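Local atomic coordinates of glyoxalase-related enzyme (Fulvimarina pelagi, PDB entry 3BQX), a protein that is of unknown function but belongs to the vicinal oxygen chelate superfamily and is related to glyoxalases. Residues A72-V83 / I120-I131. Sequence-based numbering, arbitrary orientation.
Sequences ALAHNVRAETEV and IWEIAFNPVWPI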
ATOM      1  N   ALA A  72       2.110   2.116   6.803  1.00 12.32           N
ATOM      2  CA  ALA A  72       3.303   1.289   6.843  1.00 11.80           C
ATOM      3  C   ALA A  72       3.075   0.076   5.959  1.00 11.39           C
ATOM      4  O   ALA A  72       1.984  -0.493   5.950  1.00 12.27           O
ATOM      5  CB  ALA A  72       3.593   0.844   8.267  1.00 12.64           C
ATOM      6  N   LEU A  73       4.096  -0.301   5.198  1.00  9.02           N
ATOM      7  CA  LEU A  73       4.021  -1.480   4.338  1.00  8.92           C
ATOM      8  C   LEU A  73       4.875  -2.556   4.990  1.00  9.99           C
ATOM      9  O   LEU A  73       6.008  -2.297   5.377  1.00 11.70           O
ATOM     10  CB  LEU A  73       4.576  -1.179   2.946  1.00  9.56           C
ATOM     11  CG  LEU A  73       3.860  -0.053   2.202  1.00  7.80           C
ATOM     12  CD1 LEU A  73       4.528   0.170   0.866  1.00  9.10           C
ATOM     13  CD2 LEU A  73       2.390  -0.407   2.016  1.00 12.56           C
ATOM     14  N   ALA A  74       4.355  -3.770   5.103  1.00 10.07           N
ATOM     15  CA  ALA A  74       5.117  -4.839   5.727  1.00 11.21           C
ATOM     16  C   ALA A  74       5.592  -5.862   4.712  1.00 11.38           C
ATOM     17  O   ALA A  74       4.895  -6.153   3.736  1.00 11.27           O
ATOM     18  CB  ALA A  74       4.268  -5.526   6.795  1.00 10.85           C
ATOM     19  N   HIS A  75       6.800  -6.374   4.938  1.00 11.12           N
ATOM     20  CA  HIS A  75       7.390  -7.424   4.117  1.00 11.26           C
ATOM     21  C   HIS A  75       7.640  -8.542   5.120  1.00 11.05           C
ATOM     22  O   HIS A  75       8.373  -8.350   6.089  1.00 13.07           O
ATOM     23  CB  HIS A  75       8.719  -6.980   3.493  1.00 11.30           C
ATOM     24  CG  HIS A  75       9.404  -8.060   2.712  1.00 13.11           C
ATOM     25  ND1 HIS A  75      10.385  -8.871   3.244  1.00 14.80           N
ATOM     26  CD2 HIS A  75       9.205  -8.498   1.446  1.00 12.80           C
ATOM     27  CE1 HIS A  75      10.760  -9.760   2.341  1.00 15.48           C
ATOM     28  NE2 HIS A  75      10.056  -9.555   1.241  1.00 18.21           N
ATOM     29  N   ASN A  76       7.009  -9.692   4.908  1.00 10.32           N
ATOM     30  CA  ASN A  76       7.156 -10.833   5.809  1.00 10.92           C
ATOM     31  C   ASN A  76       8.169 -11.853   5.299  1.00 13.15           C
ATOM     32  O   ASN A  76       8.129 -12.262   4.140  1.00 13.99           O
ATOM     33  CB  ASN A  76       5.795 -11.501   6.021  1.00 10.36           C
ATOM     34  CG  ASN A  76       4.887 -10.702   6.938  1.00  8.87           C
ATOM     35  OD1 ASN A  76       5.103  -9.507   7.160  1.00 10.67           O
ATOM     36  ND2 ASN A  76       3.858 -11.357   7.468  1.00 11.74           N
ATOM     37  N   VAL A  77       9.068 -12.269   6.186  1.00 12.65           N
ATOM     38  CA  VAL A  77      10.117 -13.226   5.838  1.00 14.31           C
ATOM     39  C   VAL A  77       9.787 -14.640   6.300  1.00 15.53           C
ATOM     40  O   VAL A  77       8.925 -14.836   7.156  1.00 15.66           O
ATOM     41  CB  VAL A  77      11.468 -12.782   6.435  1.00 14.97           C
ATOM     42  CG1 VAL A  77      11.817 -11.392   5.915  1.00 14.15           C
ATOM     43  CG2 VAL A  77      11.392 -12.774   7.954  1.00 15.06           C
ATOM     44  N   ARG A  78      10.495 -15.625   5.746  1.00 16.80           N
ATOM     45  CA  ARG A  78      10.237 -17.026   6.072  1.00 18.38           C
ATOM     46  C   ARG A  78      10.939 -17.595   7.310  1.00 18.60           C
ATOM     47  O   ARG A  78      10.697 -18.743   7.679  1.00 20.69           O
ATOM     48  CB  ARG A  78      10.549 -17.902   4.854  1.00 19.17           C
ATOM     49  CG  ARG A  78       9.655 -17.620   3.650  1.00 19.41           C
ATOM     50  CD  ARG A  78       9.932 -18.595   2.515  1.00 19.15           C
ATOM     51  NE  ARG A  78       9.158 -18.293   1.312  1.00 19.40           N
ATOM     52  CZ  ARG A  78       7.851 -18.502   1.183  1.00 21.28           C
ATOM     53  NH1 ARG A  78       7.152 -19.022   2.185  1.00 20.35           N
ATOM     54  NH2 ARG A  78       7.242 -18.194   0.046  1.00 23.02           N
ATOM     55  N   ALA A  79      11.787 -16.804   7.956  1.00 18.18           N
ATOM     56  CA  ALA A  79      12.485 -17.261   9.155  1.00 18.28           C
ATOM     57  C   ALA A  79      12.917 -16.068   9.999  1.00 19.17           C
ATOM     58  O   ALA A  79      13.273 -15.022   9.463  1.00 18.54           O
ATOM     59  CB  ALA A  79      13.695 -18.111   8.772  1.00 16.92           C
ATOM     60  N   GLU A  80      12.900 -16.230  11.321  1.00 21.16           N
ATOM     61  CA  GLU A  80      13.272 -15.143  12.220  1.00 22.98           C
ATOM     62  C   GLU A  80      14.670 -14.610  11.952  1.00 23.25           C
ATOM     63  O   GLU A  80      14.933 -13.427  12.153  1.00 23.75           O
ATOM     64  CB  GLU A  80      13.179 -15.593  13.679  1.00 25.27           C
ATOM     65  CG  GLU A  80      13.084 -14.449  14.666  1.00 27.59           C
ATOM     66  CD  GLU A  80      12.863 -14.916  16.091  1.00 29.03           C
ATOM     67  OE1 GLU A  80      11.956 -15.748  16.314  1.00 29.17           O
ATOM     68  OE2 GLU A  80      13.591 -14.444  16.989  1.00 30.19           O
ATOM     69  N   THR A  81      15.560 -15.484  11.493  1.00 23.99           N
ATOM     70  CA  THR A  81      16.938 -15.098  11.208  1.00 23.98           C
ATOM     71  C   THR A  81      17.088 -14.193   9.994  1.00 23.46           C
ATOM     72  O   THR A  81      18.183 -13.713   9.712  1.00 24.86           O
ATOM     73  CB  THR A  81      17.828 -16.331  10.966  1.00 24.73           C
ATOM     74  OG1 THR A  81      17.297 -17.098   9.878  1.00 26.20           O
ATOM     75  CG2 THR A  81      17.898 -17.190  12.210  1.00 26.29           C
ATOM     76  N   GLU A  82      15.995 -13.960   9.274  1.00 21.97           N
ATOM     77  CA  GLU A  82      16.050 -13.119   8.085  1.00 20.31           C
ATOM     78  C   GLU A  82      15.727 -11.660   8.343  1.00 18.27           C
ATOM     79  O   GLU A  82      16.092 -10.790   7.552  1.00 18.15           O
ATOM     80  CB  GLU A  82      15.094 -13.649   7.016  1.00 20.44           C
ATOM     81  CG  GLU A  82      15.440 -15.036   6.567  1.00 23.55           C
ATOM     82  CD  GLU A  82      16.916 -15.167   6.285  1.00 25.45           C
ATOM     83  OE1 GLU A  82      17.377 -14.656   5.243  1.00 24.38           O
ATOM     84  OE2 GLU A  82      17.617 -15.765   7.126  1.00 25.89           O
ATOM     85  N   VAL A  83      15.044 -11.388   9.448  1.00 18.64           N
ATOM     86  CA  VAL A  83      14.656 -10.026   9.763  1.00 17.19           C
ATOM     87  C   VAL A  83      15.831  -9.064   9.896  1.00 18.45           C
ATOM     88  O   VAL A  83      15.922  -8.086   9.160  1.00 17.18           O
ATOM     89  CB  VAL A  83      13.817  -9.973  11.053  1.00 16.51           C
ATOM     90  CG1 VAL A  83      13.421  -8.533  11.356  1.00 17.10           C
ATOM     91  CG2 VAL A  83      12.572 -10.839  10.895  1.00 17.32           C
ATOM     92  N   ILE A 120       7.386   4.212   5.489  1.00 11.38           N
ATOM     93  CA  ILE A 120       7.700   3.188   6.469  1.00 11.40           C
ATOM     94  C   ILE A 120       7.505   1.737   6.051  1.00 11.30           C
ATOM     95  O   ILE A 120       6.440   1.348   5.558  1.00 10.91           O
ATOM     96  CB  ILE A 120       6.879   3.418   7.758  1.00 10.34           C
ATOM     97  CG1 ILE A 120       7.177   4.816   8.312  1.00 12.26           C
ATOM     98  CG2 ILE A 120       7.196   2.345   8.779  1.00 10.61           C
ATOM     99  CD1 ILE A 120       6.294   5.211   9.484  1.00 13.37           C
ATOM    100  N   TRP A 121       8.546   0.939   6.259  1.00 11.04           N
ATOM    101  CA  TRP A 121       8.492  -0.478   5.959  1.00 10.75           C
ATOM    102  C   TRP A 121       8.685  -1.282   7.227  1.00 12.13           C
ATOM    103  O   TRP A 121       9.579  -0.993   8.029  1.00 11.94           O
ATOM    104  CB  TRP A 121       9.592  -0.890   4.976  1.00 11.48           C
ATOM    105  CG  TRP A 121       9.282  -0.591   3.561  1.00  9.29           C
ATOM    106  CD1 TRP A 121       9.556   0.560   2.888  1.00  9.49           C
ATOM    107  CD2 TRP A 121       8.587  -1.442   2.644  1.00  9.60           C
ATOM    108  NE1 TRP A 121       9.072   0.485   1.599  1.00  9.68           N
ATOM    109  CE2 TRP A 121       8.476  -0.736   1.427  1.00  8.95           C
ATOM    110  CE3 TRP A 121       8.050  -2.735   2.732  1.00  9.16           C
ATOM    111  CZ2 TRP A 121       7.846  -1.277   0.302  1.00  8.38           C
ATOM    112  CZ3 TRP A 121       7.418  -3.272   1.604  1.00  8.55           C
ATOM    113  CH2 TRP A 121       7.327  -2.542   0.412  1.00 10.30           C
ATOM    114  N   GLU A 122       7.838  -2.281   7.427  1.00 11.56           N
ATOM    115  CA  GLU A 122       7.987  -3.170   8.561  1.00 10.28           C
ATOM    116  C   GLU A 122       8.593  -4.446   7.996  1.00 12.29           C
ATOM    117  O   GLU A 122       8.120  -4.955   6.981  1.00 11.86           O
ATOM    118  CB  GLU A 122       6.639  -3.512   9.200  1.00 11.98           C
ATOM    119  CG  GLU A 122       6.756  -4.621  10.254  1.00 13.94           C
ATOM    120  CD  GLU A 122       5.428  -4.995  10.867  1.00 15.09           C
ATOM    121  OE1 GLU A 122       4.388  -4.723  10.234  1.00 17.19           O
ATOM    122  OE2 GLU A 122       5.424  -5.580  11.975  1.00 15.16           O
ATOM    123  N   ILE A 123       9.665  -4.935   8.613  1.00 11.76           N
ATOM    124  CA  ILE A 123      10.268  -6.188   8.188  1.00 12.68           C
ATOM    125  C   ILE A 123       9.872  -7.108   9.325  1.00 12.92           C
ATOM    126  O   ILE A 123      10.264  -6.896  10.472  1.00 13.81           O
ATOM    127  CB  ILE A 123      11.799  -6.096   8.068  1.00 12.89           C
ATOM    128  CG1 ILE A 123      12.174  -4.977   7.088  1.00 13.35           C
ATOM    129  CG2 ILE A 123      12.359  -7.427   7.600  1.00 13.26           C
ATOM    130  CD1 ILE A 123      11.536  -5.102   5.713  1.00 15.83           C
ATOM    131  N   ALA A 124       9.086  -8.128   9.013  1.00 12.37           N
ATOM    132  CA  ALA A 124       8.585  -8.999  10.056  1.00 12.69           C
ATOM    133  C   ALA A 124       8.598 -10.484   9.787  1.00 13.33           C
ATOM    134  O   ALA A 124       8.536 -10.934   8.644  1.00 14.15           O
ATOM    135  CB  ALA A 124       7.153  -8.579  10.403  1.00 16.29           C
ATOM    136  N   PHE A 125       8.680 -11.234  10.880  1.00 14.63           N
ATOM    137  CA  PHE A 125       8.607 -12.682  10.845  1.00 14.77           C
ATOM    138  C   PHE A 125       7.342 -12.995  11.641  1.00 16.63           C
ATOM    139  O   PHE A 125       7.295 -12.761  12.847  1.00 18.60           O
ATOM    140  CB  PHE A 125       9.813 -13.333  11.526  1.00 15.43           C
ATOM    141  CG  PHE A 125       9.647 -14.811  11.751  1.00 16.21           C
ATOM    142  CD1 PHE A 125       9.462 -15.675  10.676  1.00 16.16           C
ATOM    143  CD2 PHE A 125       9.639 -15.335  13.040  1.00 16.69           C
ATOM    144  CE1 PHE A 125       9.266 -17.042  10.880  1.00 17.06           C
ATOM    145  CE2 PHE A 125       9.444 -16.700  13.256  1.00 18.64           C
ATOM    146  CZ  PHE A 125       9.258 -17.554  12.176  1.00 18.26           C
ATOM    147  N   ASN A 126       6.307 -13.468  10.956  1.00 17.23           N
ATOM    148  CA  ASN A 126       5.045 -13.821  11.599  1.00 19.24           C
ATOM    149  C   ASN A 126       4.669 -15.199  11.070  1.00 19.09           C
ATOM    150  O   ASN A 126       4.002 -15.325  10.043  1.00 19.38           O
ATOM    151  CB  ASN A 126       3.950 -12.816  11.239  1.00 21.19           C
ATOM    152  CG  ASN A 126       2.693 -13.017  12.060  1.00 23.53           C
ATOM    153  OD1 ASN A 126       2.331 -14.147  12.391  1.00 24.56           O
ATOM    154  ND2 ASN A 126       2.014 -11.924  12.386  1.00 26.11           N
ATOM    155  N   PRO A 127       5.084 -16.258  11.782  1.00 19.31           N
ATOM    156  CA  PRO A 127       4.812 -17.645  11.397  1.00 20.28           C
ATOM    157  C   PRO A 127       3.345 -18.067  11.334  1.00 19.74           C
ATOM    158  O   PRO A 127       3.020 -19.098  10.747  1.00 22.07           O
ATOM    159  CB  PRO A 127       5.594 -18.440  12.436  1.00 20.31           C
ATOM    160  CG  PRO A 127       5.455 -17.592  13.653  1.00 20.77           C
ATOM    161  CD  PRO A 127       5.730 -16.203  13.106  1.00 20.04           C
ATOM    162  N   VAL A 128       2.460 -17.277  11.934  1.00 17.90           N
ATOM    163  CA  VAL A 128       1.045 -17.612  11.938  1.00 18.80           C
ATOM    164  C   VAL A 128       0.369 -17.396  10.585  1.00 16.83           C
ATOM    165  O   VAL A 128      -0.578 -18.104  10.243  1.00 17.50           O
ATOM    166  CB  VAL A 128       0.295 -16.804  13.021  1.00 19.22           C
ATOM    167  CG1 VAL A 128      -1.168 -17.205  13.056  1.00 20.07           C
ATOM    168  CG2 VAL A 128       0.941 -17.044  14.383  1.00 20.28           C
ATOM    169  N   TRP A 129       0.857 -16.427   9.815  1.00 16.78           N
ATOM    170  CA  TRP A 129       0.288 -16.128   8.497  1.00 16.76           C
ATOM    171  C   TRP A 129       1.067 -16.825   7.380  1.00 15.41           C
ATOM    172  O   TRP A 129       2.237 -16.527   7.136  1.00 16.27           O
ATOM    173  CB  TRP A 129       0.303 -14.619   8.242  1.00 16.26           C
ATOM    174  CG  TRP A 129      -0.548 -13.808   9.171  1.00 16.38           C
ATOM    175  CD1 TRP A 129      -1.080 -14.203  10.367  1.00 17.67           C
ATOM    176  CD2 TRP A 129      -0.904 -12.431   9.009  1.00 17.06           C
ATOM    177  NE1 TRP A 129      -1.742 -13.150  10.962  1.00 18.15           N
ATOM    178  CE2 TRP A 129      -1.647 -12.051  10.149  1.00 17.74           C
ATOM    179  CE3 TRP A 129      -0.666 -11.478   8.007  1.00 18.72           C
ATOM    180  CZ2 TRP A 129      -2.152 -10.759  10.317  1.00 20.40           C
ATOM    181  CZ3 TRP A 129      -1.171 -10.190   8.175  1.00 19.70           C
ATOM    182  CH2 TRP A 129      -1.905  -9.846   9.323  1.00 18.44           C
ATOM    183  N   PRO A 130       0.418 -17.762   6.678  1.00 16.90           N
ATOM    184  CA  PRO A 130       1.066 -18.496   5.586  1.00 16.63           C
ATOM    185  C   PRO A 130       1.546 -17.617   4.428  1.00 16.94           C
ATOM    186  O   PRO A 130       0.868 -16.665   4.031  1.00 15.19           O
ATOM    187  CB  PRO A 130      -0.020 -19.475   5.141  1.00 17.63           C
ATOM    188  CG  PRO A 130      -0.806 -19.705   6.390  1.00 18.38           C
ATOM    189  CD  PRO A 130      -0.915 -18.318   6.966  1.00 16.83           C
ATOM    190  N   ILE A 131       2.722 -17.944   3.898  1.00 15.93           N
ATOM    191  CA  ILE A 131       3.295 -17.235   2.759  1.00 16.18           C
ATOM    192  C   ILE A 131       3.388 -18.273   1.640  1.00 17.39           C
ATOM    193  O   ILE A 131       4.144 -19.241   1.744  1.00 17.79           O
ATOM    194  CB  ILE A 131       4.711 -16.698   3.061  1.00 14.17           C
ATOM    195  CG1 ILE A 131       4.679 -15.758   4.269  1.00 15.21           C
ATOM    196  CG2 ILE A 131       5.262 -15.970   1.844  1.00 17.16           C
ATOM    197  CD1 ILE A 131       6.049 -15.202   4.654  1.00 16.61           C
TER
HETATM  198  O   HOH W   1       3.829 -14.356   7.488  1.00 16.54           O
HETATM  199  O   HOH W   2       6.639 -14.098   8.356  1.00 18.34           O
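Strands 71-76 and 120-125, first and last of a βαβββ module of the vicinal oxygen chelate fold with helix 83-92 as its α element, lie side by side and parallel in its four-stranded mixed sheet. Five backbone hydrogen bonds zip them together, from Leu73 N to Ile120 O (2.9 Å) through to Val77 N to Ala124 O (2.8 Å). On the face shared with His75 and Ile123, Leu73 lies over one face of the Trp121 indole: CB sits 3.8 Å from the centroid of the six-membered ring in a CH-pi contact, and CD1 reaches CZ2. The indole NE1 hydrogen-bonds to Tyr23 OH. On the opposite face of the sheet Ala74 CB meets Glu122 OE1 at 3.5 Å. Outermost within its own chain, strand 71-76 pairs antiparallel through Ala72-Ala74 with a strand of the second subunit, so the sheet continues across the dimer interface. Past Ala124, CG of Phe125 is trans to the backbone N (chi1 169°), which carries the ring against the 79-80 backbone: Glu80 N stands over the ring centre, Pro127 CD covers the opposite face, and Val77 O lies at the edge. Water 2 bridges Val77 O and Asn126 N; water 1 ties Asn76 ND2 to the carbonyls of Asn126 and Trp129. Arg78, extended from CG to NE, gives a straight hydrogen bond from NH1 to Ile131 O (3.0 Å, 172°); the acceptor lies in the guanidinium plane, while NH1 stands above the carbonyl plane, 44° out of it. NH2 hydrogen-bonds to Gly132 O, and Ile131 CG2 packs over the guanidinium face.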